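PDB 7BVF: probable arabinosyltransferase B from Mycobacterium tuberculosis H37Rv, which transfers arabinosyl units, polymerising arabinose into the arabinan of cell-wall arabinogalactan. Local coordinates for residues Y315-Y319 / P999-A1003; A357-C361 / G406-L410; G513-A517 / T588-W592; W640-G645 / F656-P661. All coordinates share one frame; numbering follows the deposited sequence.

Overall arrangement
Interactions 2, 3 and 4 follow one another along the membrane-embedded GT-C portion of the chain, and all three are nested inside the long loop closed by interaction 1, which ties that portion to the C-terminal domain. Interaction 3 lies closest to the bound ligands: it contributes directly to the decaprenyl-phosphate pocket, and the side chain of Thr590 is about 7 Å from ethambutol. The side chain of Tyr319 in interaction 1 is about 10 Å from ethambutol, and the side chain of Ile407 in interaction 2 about 12 Å. The centres of interactions 1 and 2 each lie about 24 Å from that of interaction 3; the centre of interaction 4 is about 28 Å from it.

Interaction 1: Y315-Y319 / P999-A1003; sequences YMSNY and PMLHA
Tyr319 donates its phenolic hydrogen to the main-chain carbonyl of Met1000, with OH 2.8 Å from Met1000 O in a weak bond. The tyrosine reaches that carbonyl because its CG stands anti to the backbone N (chi1 173°), which carries the ring toward 999-1003 until the hydroxyl also touches Met1000 CG at 3.4 Å. A second polar link joins Ser317 and His1002: Ser317 OG sits 3.5 Å from His1002 NE2, at the edge of the imidazole and in its plane. This bond too is weak, and either atom could be the donor.

The hydroxyl of Tyr315 lies near the same imidazole plane. Tyr315 OH is hydrogen-bonded to Gly324 O; toward His1002 CE1, 3.8 Å away, it makes a van der Waals contact. Tyr315 and His1002 meet at about a right angle. On another side, His1002 CD2 is 4.0 Å from Tyr319 CD1, the two side chains sliding past each other in opposite directions. Beyond the two segments, His1002 also touches Ile72 and Ala313, while Asn318 packs on Met306 of the ethambutol pocket.

All six touching residues are buried. This loop-to-loop seam joins the GT-C membrane portion to the C-terminal domain, the same two parts that together supply the residues of the ethambutol pocket.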
loop_
_atom_site.group_PDB
_atom_site.type_symbol
_atom_site.label_atom_id
_atom_site.label_comp_id
_atom_site.label_asym_id
_atom_site.label_seq_id
_atom_site.Cartn_x
_atom_site.Cartn_y
_atom_site.Cartn_z
ATOM N N TYR A 315 -2.668 -38.663 8.464
ATOM C CA TYR A 315 -3.137 -37.937 7.294
ATOM C C TYR A 315 -2.274 -36.696 7.135
ATOM O O TYR A 315 -1.616 -36.254 8.079
ATOM C CB TYR A 315 -4.621 -37.569 7.409
ATOM C CG TYR A 315 -4.943 -36.504 8.433
ATOM C CD1 TYR A 315 -5.021 -36.810 9.779
ATOM C CD2 TYR A 315 -5.188 -35.201 8.049
ATOM C CE1 TYR A 315 -5.315 -35.845 10.707
ATOM C CE2 TYR A 315 -5.483 -34.233 8.971
ATOM C CZ TYR A 315 -5.544 -34.560 10.296
ATOM O OH TYR A 315 -5.842 -33.588 11.215
ATOM N N MET A 316 -2.276 -36.145 5.928
ATOM C CA MET A 316 -1.456 -34.980 5.611
ATOM C C MET A 316 -2.181 -33.734 6.092
ATOM O O MET A 316 -3.032 -33.184 5.390
ATOM C CB MET A 316 -1.169 -34.919 4.116
ATOM C CG MET A 316 -0.357 -33.713 3.673
ATOM S SD MET A 316 1.262 -33.608 4.448
ATOM C CE MET A 316 1.919 -35.227 4.080
ATOM N N SER A 317 -1.846 -33.282 7.294
ATOM C CA SER A 317 -2.450 -32.095 7.873
ATOM C C SER A 317 -1.625 -30.864 7.538
ATOM O O SER A 317 -0.491 -30.951 7.067
ATOM C CB SER A 317 -2.575 -32.240 9.386
ATOM O OG SER A 317 -1.399 -32.804 9.935
ATOM N N ASN A 318 -2.207 -29.696 7.789
ATOM C CA ASN A 318 -1.455 -28.461 7.618
ATOM C C ASN A 318 -0.637 -28.138 8.862
ATOM O O ASN A 318 0.496 -27.658 8.757
ATOM C CB ASN A 318 -2.401 -27.318 7.278
ATOM C CG ASN A 318 -1.671 -26.092 6.803
ATOM O OD1 ASN A 318 -0.448 -26.047 6.798
ATOM N ND2 ASN A 318 -2.415 -25.092 6.387
ATOM N N TYR A 319 -1.214 -28.361 10.043
ATOM C CA TYR A 319 -0.496 -28.368 11.312
ATOM C C TYR A 319 -0.096 -26.972 11.776
ATOM O O TYR A 319 0.334 -26.803 12.919
ATOM C CB TYR A 319 0.737 -29.275 11.205
ATOM C CG TYR A 319 1.655 -29.249 12.400
ATOM C CD1 TYR A 319 1.287 -29.838 13.596
ATOM C CD2 TYR A 319 2.887 -28.629 12.331
ATOM C CE1 TYR A 319 2.124 -29.812 14.686
ATOM C CE2 TYR A 319 3.725 -28.595 13.414
ATOM C CZ TYR A 319 3.342 -29.187 14.587
ATOM O OH TYR A 319 4.187 -29.151 15.667
ATOM N N PRO A 999 9.747 -31.967 16.431
ATOM C CA PRO A 999 8.553 -31.149 16.669
ATOM C C PRO A 999 7.488 -31.934 17.418
ATOM O O PRO A 999 7.576 -33.149 17.600
ATOM C CB PRO A 999 8.092 -30.795 15.256
ATOM C CG PRO A 999 8.482 -31.979 14.461
ATOM C CD PRO A 999 9.797 -32.448 15.041
ATOM N N MET A 1000 6.457 -31.221 17.859
ATOM C CA MET A 1000 5.394 -31.834 18.639
ATOM C C MET A 1000 4.316 -32.390 17.717
ATOM O O MET A 1000 3.962 -31.775 16.710
ATOM C CB MET A 1000 4.797 -30.834 19.630
ATOM C CG MET A 1000 4.072 -29.667 19.009
ATOM S SD MET A 1000 2.838 -29.020 20.142
ATOM C CE MET A 1000 1.846 -28.022 19.043
ATOM N N LEU A 1001 3.807 -33.565 18.067
ATOM C CA LEU A 1001 2.920 -34.342 17.218
ATOM C C LEU A 1001 1.492 -34.296 17.743
ATOM O O LEU A 1001 1.215 -33.771 18.821
ATOM C CB LEU A 1001 3.404 -35.794 17.134
ATOM C CG LEU A 1001 4.900 -36.004 16.904
ATOM C CD1 LEU A 1001 5.317 -37.386 17.357
ATOM C CD2 LEU A 1001 5.248 -35.805 15.448
ATOM N N HIS A 1002 0.578 -34.858 16.954
ATOM C CA HIS A 1002 -0.810 -35.021 17.358
ATOM C C HIS A 1002 -1.348 -36.292 16.725
ATOM O O HIS A 1002 -1.011 -36.617 15.585
ATOM C CB HIS A 1002 -1.664 -33.812 16.966
ATOM C CG HIS A 1002 -1.813 -33.621 15.491
ATOM N ND1 HIS A 1002 -2.905 -34.082 14.789
ATOM C CD2 HIS A 1002 -1.022 -32.997 14.588
ATOM C CE1 HIS A 1002 -2.774 -33.759 13.514
ATOM N NE2 HIS A 1002 -1.640 -33.101 13.366
ATOM N N ALA A 1003 -2.169 -37.028 17.477
ATOM C CA ALA A 1003 -2.614 -38.346 17.038
ATOM C C ALA A 1003 -4.115 -38.405 16.788
ATOM O O ALA A 1003 -4.528 -38.730 15.674
ATOM C CB ALA A 1003 -2.185 -39.399 18.058
#

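Interaction 2: A357-C361 / G406-L410; sequences AGLVC and GIIAL
Leu410 turns its CG anti to the backbone N (chi1 164°) and thereby sends its branched end across to the facing helix, where CD1 comes within 3.8 Å of Val360 CG1 and 3.9 Å of Cys361 SG. Cys361 answers with its sulfur beside its own backbone N (chi1 -72°), a setting that places SG 3.6 Å from Leu410 CB. The leucine therefore meets the cysteine along its flank as well as at one methyl. Its other methyl, CD2, lies 4.3 Å from Ala357 CB, so that the one side chain spans a full turn of helix 353-369.

One turn earlier the packing is closer to the main chain. Ala357 CB approaches the carbonyl of Gly406, 3.5 Å from its O, and is met by Ile407 CD1 at 3.7 Å. The CB of Ile407 points away from this helix, and it is the far end of the chain that returns to make the contact.

The two short helical segments run in nearly the same direction, their axes 24° apart. Small residues, Ala357 and Gly406, occupy the meeting surface, while Ile408 packs elsewhere, on Gln445, Thr447, Ile450 and Leu598. The pairing of helices 353-369 and 405-425 is made here mainly by aliphatic carbons and a thiol sulfur, with the Gly406 carbonyl as the polar group against Ala357, a chemistry consistent with helices in a membrane protein.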
loop_
_atom_site.group_PDB
_atom_site.type_symbol
_atom_site.label_atom_id
_atom_site.label_comp_id
_atom_site.label_asym_id
_atom_site.label_seq_id
_atom_site.Cartn_x
_atom_site.Cartn_y
_atom_site.Cartn_z
ATOM N N ALA A 357 14.401 -32.560 -11.296
ATOM C CA ALA A 357 13.445 -31.858 -12.142
ATOM C C ALA A 357 14.139 -30.851 -13.046
ATOM O O ALA A 357 13.821 -30.763 -14.233
ATOM C CB ALA A 357 12.391 -31.169 -11.281
ATOM N N GLY A 358 15.097 -30.094 -12.513
ATOM C CA GLY A 358 15.805 -29.132 -13.342
ATOM C C GLY A 358 16.671 -29.795 -14.394
ATOM O O GLY A 358 16.747 -29.330 -15.537
ATOM N N LEU A 359 17.328 -30.897 -14.030
ATOM C CA LEU A 359 18.137 -31.612 -15.013
ATOM C C LEU A 359 17.272 -32.171 -16.137
ATOM O O LEU A 359 17.633 -32.076 -17.317
ATOM C CB LEU A 359 18.929 -32.723 -14.330
ATOM C CG LEU A 359 20.034 -32.259 -13.385
ATOM C CD1 LEU A 359 20.836 -33.442 -12.896
ATOM C CD2 LEU A 359 20.935 -31.260 -14.069
ATOM N N VAL A 360 16.114 -32.742 -15.798
ATOM C CA VAL A 360 15.232 -33.266 -16.834
ATOM C C VAL A 360 14.630 -32.137 -17.664
ATOM O O VAL A 360 14.412 -32.298 -18.868
ATOM C CB VAL A 360 14.147 -34.156 -16.205
ATOM C CG1 VAL A 360 13.163 -34.619 -17.252
ATOM C CG2 VAL A 360 14.784 -35.354 -15.535
ATOM N N CYS A 361 14.362 -30.981 -17.052
ATOM C CA CYS A 361 13.877 -29.841 -17.824
ATOM C C CYS A 361 14.898 -29.397 -18.856
ATOM O O CYS A 361 14.540 -29.108 -20.001
ATOM C CB CYS A 361 13.520 -28.674 -16.905
ATOM S SG CYS A 361 12.034 -28.906 -15.921
ATOM N N GLY A 406 9.098 -26.281 -9.020
ATOM C CA GLY A 406 10.000 -26.930 -9.953
ATOM C C GLY A 406 9.469 -28.222 -10.529
ATOM O O GLY A 406 9.963 -28.672 -11.567
ATOM N N ILE A 407 8.488 -28.836 -9.877
ATOM C CA ILE A 407 7.839 -30.018 -10.429
ATOM C C ILE A 407 6.673 -29.632 -11.330
ATOM O O ILE A 407 6.410 -30.306 -12.332
ATOM C CB ILE A 407 7.380 -30.945 -9.293
ATOM C CG1 ILE A 407 8.538 -31.221 -8.335
ATOM C CG2 ILE A 407 6.847 -32.248 -9.847
ATOM C CD1 ILE A 407 9.628 -32.064 -8.935
ATOM N N ILE A 408 5.971 -28.550 -11.000
ATOM C CA ILE A 408 4.923 -28.047 -11.878
ATOM C C ILE A 408 5.523 -27.532 -13.180
ATOM O O ILE A 408 4.947 -27.716 -14.257
ATOM C CB ILE A 408 4.105 -26.965 -11.154
ATOM C CG1 ILE A 408 3.363 -27.576 -9.967
ATOM C CG2 ILE A 408 3.125 -26.316 -12.100
ATOM C CD1 ILE A 408 2.616 -26.575 -9.137
ATOM N N ALA A 409 6.698 -26.901 -13.111
ATOM C CA ALA A 409 7.353 -26.418 -14.321
ATOM C C ALA A 409 7.812 -27.547 -15.229
ATOM O O ALA A 409 7.980 -27.325 -16.431
ATOM C CB ALA A 409 8.544 -25.533 -13.961
ATOM N N LEU A 410 8.027 -28.745 -14.692
ATOM C CA LEU A 410 8.384 -29.900 -15.506
ATOM C C LEU A 410 7.155 -30.618 -16.045
ATOM O O LEU A 410 7.156 -31.076 -17.195
ATOM C CB LEU A 410 9.240 -30.872 -14.693
ATOM C CG LEU A 410 9.387 -32.292 -15.233
ATOM C CD1 LEU A 410 10.220 -32.297 -16.495
ATOM C CD2 LEU A 410 9.994 -33.202 -14.186
#

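Interaction 3: G513-A517 / T588-W592; sequences GPSQA and TPTKW. With DSL (mono-trans, octa-cis decaprenyl-phosphate), chain F.
Gln516 and Pro589 meet through their flat main-chain groups: the amide N of Gln516 donates to Pro589 O at 2.7 Å, lying in the carbonyl plane with a C=O...N angle of 152°. The same oxygen receives a CA-H contact from Ser515, whose CA is 3.2 Å away. At the edge of the Trp592 indole lies O60 of decaprenyl-phosphate, but it is modelled too close to the ring, which makes this approach itself doubtful. His594 and His595 also meet the indole, at about 45° and 75° between planes.

Thr590 faces two ways. Its chi1 of 58° sets OG1 between the backbone N and the carbonyl carbon, pointing it to the phosphate, while CG2 goes to Pro514 O at 3.4 Å. The hydrogen bond from OG1 to O60 is less sure, given the placement of that oxygen. Farther along the polyprenyl chain, Pro589 CB lies 3.4 Å from C45 and Ser515 CB 3.8 Å from C46.

On the other flank, Lys591 bends at its second and fourth torsions, curling NZ back toward Thr588 O, with Ala517 O 3.5 Å from NZ. Arg524 binds the hydroxyl of Thr588.

Proline and serine carbons thus meet the hydrophobic tail; Thr590 serves both ends, its methyl by the tail and its hydroxyl by the phosphate. Arg403 and, less surely, Thr590 bond the lipid's phosphate end, and a main-chain hydrogen bond joins the two pocket-lining loops.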
loop_
_atom_site.group_PDB
_atom_site.type_symbol
_atom_site.label_atom_id
_atom_site.label_comp_id
_atom_site.label_asym_id
_atom_site.label_seq_id
_atom_site.Cartn_x
_atom_site.Cartn_y
_atom_site.Cartn_z
ATOM N N GLY A 513 -8.693 -18.311 5.586
ATOM C CA GLY A 513 -7.369 -18.019 5.098
ATOM C C GLY A 513 -7.319 -16.932 4.053
ATOM O O GLY A 513 -8.345 -16.434 3.583
ATOM N N PRO A 514 -6.108 -16.540 3.671
ATOM C CA PRO A 514 -5.958 -15.547 2.602
ATOM C C PRO A 514 -6.337 -16.126 1.253
ATOM O O PRO A 514 -5.604 -16.944 0.690
ATOM C CB PRO A 514 -4.471 -15.185 2.666
ATOM C CG PRO A 514 -3.824 -16.376 3.269
ATOM C CD PRO A 514 -4.813 -16.959 4.229
ATOM N N SER A 515 -7.487 -15.713 0.728
ATOM C CA SER A 515 -7.989 -16.214 -0.549
ATOM C C SER A 515 -8.489 -15.014 -1.343
ATOM O O SER A 515 -9.636 -14.588 -1.178
ATOM C CB SER A 515 -9.086 -17.249 -0.346
ATOM O OG SER A 515 -10.348 -16.621 -0.220
ATOM N N GLN A 516 -7.630 -14.474 -2.199
ATOM C CA GLN A 516 -7.961 -13.278 -2.948
ATOM C C GLN A 516 -8.861 -13.610 -4.134
ATOM O O GLN A 516 -8.981 -14.762 -4.557
ATOM C CB GLN A 516 -6.689 -12.585 -3.433
ATOM C CG GLN A 516 -6.055 -11.667 -2.407
ATOM C CD GLN A 516 -4.891 -12.314 -1.695
ATOM O OE1 GLN A 516 -4.539 -13.459 -1.971
ATOM N NE2 GLN A 516 -4.284 -11.584 -0.771
ATOM N N ALA A 517 -9.501 -12.573 -4.666
ATOM C CA ALA A 517 -10.371 -12.707 -5.822
ATOM C C ALA A 517 -9.579 -12.505 -7.108
ATOM O O ALA A 517 -8.445 -12.025 -7.101
ATOM C CB ALA A 517 -11.524 -11.711 -5.736
ATOM N N THR A 588 -6.116 -17.973 -8.925
ATOM C CA THR A 588 -5.521 -18.726 -7.837
ATOM C C THR A 588 -5.830 -18.046 -6.509
ATOM O O THR A 588 -5.903 -16.816 -6.442
ATOM C CB THR A 588 -4.000 -18.862 -8.002
ATOM O OG1 THR A 588 -3.423 -17.576 -8.243
ATOM C CG2 THR A 588 -3.674 -19.780 -9.160
ATOM N N PRO A 589 -6.029 -18.819 -5.441
ATOM C CA PRO A 589 -6.444 -18.208 -4.170
ATOM C C PRO A 589 -5.410 -17.277 -3.568
ATOM O O PRO A 589 -5.783 -16.289 -2.925
ATOM C CB PRO A 589 -6.696 -19.423 -3.267
ATOM C CG PRO A 589 -6.891 -20.566 -4.198
ATOM C CD PRO A 589 -6.009 -20.288 -5.364
ATOM N N THR A 590 -4.125 -17.554 -3.751
ATOM C CA THR A 590 -3.061 -16.777 -3.135
ATOM C C THR A 590 -2.190 -16.146 -4.209
ATOM O O THR A 590 -1.811 -16.806 -5.180
ATOM C CB THR A 590 -2.204 -17.650 -2.225
ATOM O OG1 THR A 590 -1.657 -18.733 -2.986
ATOM C CG2 THR A 590 -3.042 -18.214 -1.094
ATOM N N LYS A 591 -1.869 -14.869 -4.027
ATOM C CA LYS A 591 -1.079 -14.105 -4.985
ATOM C C LYS A 591 0.281 -13.822 -4.357
ATOM O O LYS A 591 0.511 -12.765 -3.774
ATOM C CB LYS A 591 -1.805 -12.806 -5.370
ATOM C CG LYS A 591 -3.285 -12.967 -5.676
ATOM C CD LYS A 591 -3.500 -13.529 -7.063
ATOM C CE LYS A 591 -4.944 -13.421 -7.500
ATOM N NZ LYS A 591 -5.817 -14.364 -6.770
ATOM N N TRP A 592 1.195 -14.775 -4.496
ATOM C CA TRP A 592 2.555 -14.627 -4.004
ATOM C C TRP A 592 3.517 -14.399 -5.160
ATOM O O TRP A 592 3.198 -14.636 -6.325
ATOM C CB TRP A 592 3.004 -15.860 -3.215
ATOM C CG TRP A 592 2.116 -16.262 -2.087
ATOM C CD1 TRP A 592 1.568 -17.490 -1.885
ATOM C CD2 TRP A 592 1.693 -15.448 -0.987
ATOM N NE1 TRP A 592 0.817 -17.492 -0.738
ATOM C CE2 TRP A 592 0.878 -16.250 -0.168
ATOM C CE3 TRP A 592 1.917 -14.119 -0.621
ATOM C CZ2 TRP A 592 0.287 -15.767 0.993
ATOM C CZ3 TRP A 592 1.330 -13.643 0.529
ATOM C CH2 TRP A 592 0.525 -14.464 1.325
HETATM C C15 DSL F . -7.504 -32.719 -18.298
HETATM C C16 DSL F . -8.407 -32.850 -17.071
HETATM C C17 DSL F . -7.924 -31.804 -16.095
HETATM C C18 DSL F . -6.962 -30.765 -16.622
HETATM C C19 DSL F . -8.283 -31.724 -14.814
HETATM C C20 DSL F . -9.214 -32.628 -13.990
HETATM C C21 DSL F . -8.602 -32.641 -12.568
HETATM C C22 DSL F . -9.671 -33.068 -11.585
HETATM C C23 DSL F . -10.901 -33.663 -12.246
HETATM C C24 DSL F . -9.561 -32.923 -10.232
HETATM C C25 DSL F . -8.331 -32.343 -9.458
HETATM C C26 DSL F . -8.636 -31.400 -8.253
HETATM C C27 DSL F . -9.372 -30.142 -8.742
HETATM C C28 DSL F . -10.515 -30.279 -9.732
HETATM C C29 DSL F . -9.029 -28.922 -8.340
HETATM C C30 DSL F . -9.706 -27.610 -8.807
HETATM C C31 DSL F . -8.668 -26.466 -8.575
HETATM C C32 DSL F . -8.955 -25.180 -9.319
HETATM C C33 DSL F . -9.574 -25.345 -10.677
HETATM C C34 DSL F . -8.703 -23.964 -8.839
HETATM C C35 DSL F . -8.099 -23.791 -7.456
HETATM C C36 DSL F . -9.121 -23.239 -6.432
HETATM C C37 DSL F . -9.643 -24.240 -5.389
HETATM C C38 DSL F . -10.608 -25.344 -5.755
HETATM C C39 DSL F . -9.306 -24.179 -4.123
HETATM C C40 DSL F . -9.905 -25.252 -3.223
HETATM C C41 DSL F . -9.805 -24.986 -1.716
HETATM C C42 DSL F . -8.889 -23.827 -1.540
HETATM C C43 DSL F . -7.414 -24.105 -1.641
HETATM C C44 DSL F . -9.349 -22.644 -1.338
HETATM C C45 DSL F . -8.251 -21.635 -1.269
HETATM C C46 DSL F . -8.071 -20.901 0.033
HETATM C C47 DSL F . -6.621 -21.104 0.380
HETATM C C48 DSL F . -5.775 -19.943 0.863
HETATM C C49 DSL F . -6.194 -22.333 0.210
HETATM C C50 DSL F . -4.811 -22.837 0.488
HETATM C C51 DSL F . -3.960 -22.491 -0.689
HETATM C C52 DSL F . -3.286 -23.795 -0.955
HETATM C C53 DSL F . -4.200 -24.997 -1.074
HETATM C C54 DSL F . -1.979 -23.844 -1.060
HETATM C C55 DSL F . -1.195 -22.547 -0.893
HETATM O O56 DSL F . -0.209 -22.335 -1.850
HETATM P P57 DSL F . 0.901 -21.267 -1.435
HETATM O O58 DSL F . 0.854 -21.169 0.003
HETATM O O59 DSL F . 2.287 -21.628 -1.742
HETATM O O60 DSL F . 0.725 -19.830 -1.609
#

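Interaction 4: W640-G645 / F656-P661; sequences WATTNG and FNSAMP
Pro661 presses against Trp640 and Thr642 with successive atoms of its ring. CB lies 4.0 Å from Trp640 CZ3; CG, the tip, comes closest to the indole at 3.6 Å from CE3, arriving at the ring edge near its plane; CD then turns back to Thr642 O at 3.5 Å. Within its own segment, the CA of the same proline sits over the centre of the Phe656 ring, 3.7 Å above its plane. Trp640 meets the ring of Phe672 as well and packs on Leu537, Phe713 and Met714, so the proline is wedged beside a tryptophan already set among several helices.

Next to it, Met660 is extended beyond CG, which brings its CE to 3.7 Å from Ala641 O. Each of these two residues also packs on an aromatic side chain of another protein chain. The two segments are the limbs of a single excursion between helices 622-639 and 668-687, running past each other in antiparallel fashion, Thr643 level with Met660 and Gly645 with Asn657, but without regular strand structure.

One main-chain hydrogen bond clasps the limbs: Asn644 N donates to Phe656 O at 2.9 Å, nearly along the C=O axis. Nearby, Thr643 CA points its hydrogen at Ala659 O, 3.5 Å away. Asn657 OD1 lies 3.2 Å from Gly645 CA and takes a weak hydrogen bond from Trp646 N, while the side-chain ND2 of Asn644 is bonded to Ser721 OG.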
loop_
_atom_site.group_PDB
_atom_site.type_symbol
_atom_site.label_atom_id
_atom_site.label_comp_id
_atom_site.label_asym_id
_atom_site.label_seq_id
_atom_site.Cartn_x
_atom_site.Cartn_y
_atom_site.Cartn_z
ATOM N N TRP A 640 18.246 -3.653 -10.964
ATOM C CA TRP A 640 19.278 -3.446 -9.952
ATOM C C TRP A 640 18.909 -2.395 -8.916
ATOM O O TRP A 640 19.748 -2.064 -8.075
ATOM C CB TRP A 640 20.595 -3.057 -10.620
ATOM C CG TRP A 640 21.425 -4.226 -11.001
ATOM C CD1 TRP A 640 21.268 -5.014 -12.097
ATOM C CD2 TRP A 640 22.544 -4.751 -10.285
ATOM N NE1 TRP A 640 22.220 -5.998 -12.112
ATOM C CE2 TRP A 640 23.019 -5.857 -11.009
ATOM C CE3 TRP A 640 23.193 -4.392 -9.104
ATOM C CZ2 TRP A 640 24.110 -6.607 -10.590
ATOM C CZ3 TRP A 640 24.272 -5.136 -8.691
ATOM C CH2 TRP A 640 24.722 -6.230 -9.430
ATOM N N ALA A 641 17.695 -1.861 -8.957
ATOM C CA ALA A 641 17.270 -0.793 -8.051
ATOM C C ALA A 641 16.560 -1.345 -6.825
ATOM O O ALA A 641 15.445 -0.945 -6.504
ATOM C CB ALA A 641 16.380 0.194 -8.792
ATOM N N THR A 642 17.207 -2.264 -6.121
ATOM C CA THR A 642 16.653 -2.890 -4.923
ATOM C C THR A 642 17.797 -3.572 -4.185
ATOM O O THR A 642 18.969 -3.405 -4.537
ATOM C CB THR A 642 15.535 -3.869 -5.272
ATOM O OG1 THR A 642 15.118 -4.559 -4.091
ATOM C CG2 THR A 642 16.016 -4.868 -6.290
ATOM N N THR A 643 17.459 -4.348 -3.160
ATOM C CA THR A 643 18.459 -4.981 -2.319
ATOM C C THR A 643 18.917 -6.307 -2.919
ATOM O O THR A 643 18.337 -6.829 -3.870
ATOM C CB THR A 643 17.909 -5.213 -0.915
ATOM O OG1 THR A 643 16.947 -6.271 -0.950
ATOM C CG2 THR A 643 17.240 -3.957 -0.396
ATOM N N ASN A 644 19.982 -6.852 -2.342
ATOM C CA ASN A 644 20.508 -8.169 -2.698
ATOM C C ASN A 644 20.137 -9.204 -1.646
ATOM O O ASN A 644 20.930 -10.078 -1.300
ATOM C CB ASN A 644 22.019 -8.099 -2.886
ATOM C CG ASN A 644 22.594 -9.360 -3.478
ATOM O OD1 ASN A 644 21.893 -10.126 -4.131
ATOM N ND2 ASN A 644 23.878 -9.590 -3.244
ATOM N N GLY A 645 18.927 -9.109 -1.105
ATOM C CA GLY A 645 18.552 -9.894 0.052
ATOM C C GLY A 645 18.029 -11.273 -0.313
ATOM O O GLY A 645 17.311 -11.443 -1.293
ATOM N N PHE A 656 25.349 -6.947 -0.019
ATOM C CA PHE A 656 24.368 -5.862 0.046
ATOM C C PHE A 656 22.978 -6.392 0.384
ATOM O O PHE A 656 22.031 -6.253 -0.382
ATOM C CB PHE A 656 24.361 -5.082 -1.260
ATOM C CG PHE A 656 25.629 -4.335 -1.509
ATOM C CD1 PHE A 656 25.920 -3.193 -0.796
ATOM C CD2 PHE A 656 26.536 -4.782 -2.447
ATOM C CE1 PHE A 656 27.088 -2.515 -1.011
ATOM C CE2 PHE A 656 27.705 -4.102 -2.670
ATOM C CZ PHE A 656 27.982 -2.969 -1.952
ATOM N N ASN A 657 22.849 -6.974 1.571
ATOM C CA ASN A 657 21.604 -7.640 1.921
ATOM C C ASN A 657 20.517 -6.685 2.383
ATOM O O ASN A 657 19.343 -7.065 2.391
ATOM C CB ASN A 657 21.850 -8.681 3.008
ATOM C CG ASN A 657 20.708 -9.653 3.136
ATOM O OD1 ASN A 657 20.626 -10.624 2.393
ATOM N ND2 ASN A 657 19.807 -9.391 4.072
ATOM N N SER A 658 20.867 -5.459 2.766
ATOM C CA SER A 658 19.870 -4.567 3.343
ATOM C C SER A 658 19.918 -3.168 2.739
ATOM O O SER A 658 19.327 -2.240 3.301
ATOM C CB SER A 658 20.050 -4.482 4.859
ATOM O OG SER A 658 21.420 -4.361 5.197
ATOM N N ALA A 659 20.596 -2.995 1.609
ATOM C CA ALA A 659 20.693 -1.700 0.960
ATOM C C ALA A 659 20.919 -1.915 -0.525
ATOM O O ALA A 659 21.069 -3.044 -0.993
ATOM C CB ALA A 659 21.815 -0.853 1.571
ATOM N N MET A 660 20.940 -0.818 -1.261
ATOM C CA MET A 660 21.220 -0.897 -2.684
ATOM C C MET A 660 22.723 -1.025 -2.917
ATOM O O MET A 660 23.523 -0.510 -2.127
ATOM C CB MET A 660 20.695 0.344 -3.395
ATOM C CG MET A 660 19.186 0.428 -3.429
ATOM S SD MET A 660 18.598 1.719 -4.532
ATOM C CE MET A 660 16.844 1.646 -4.200
ATOM N N PRO A 661 23.127 -1.729 -3.982
ATOM C CA PRO A 661 24.554 -1.986 -4.216
ATOM C C PRO A 661 25.462 -0.768 -4.108
ATOM O O PRO A 661 26.391 -0.787 -3.297
ATOM C CB PRO A 661 24.558 -2.585 -5.623
ATOM C CG PRO A 661 23.254 -3.301 -5.686
ATOM C CD PRO A 661 22.279 -2.442 -4.948
#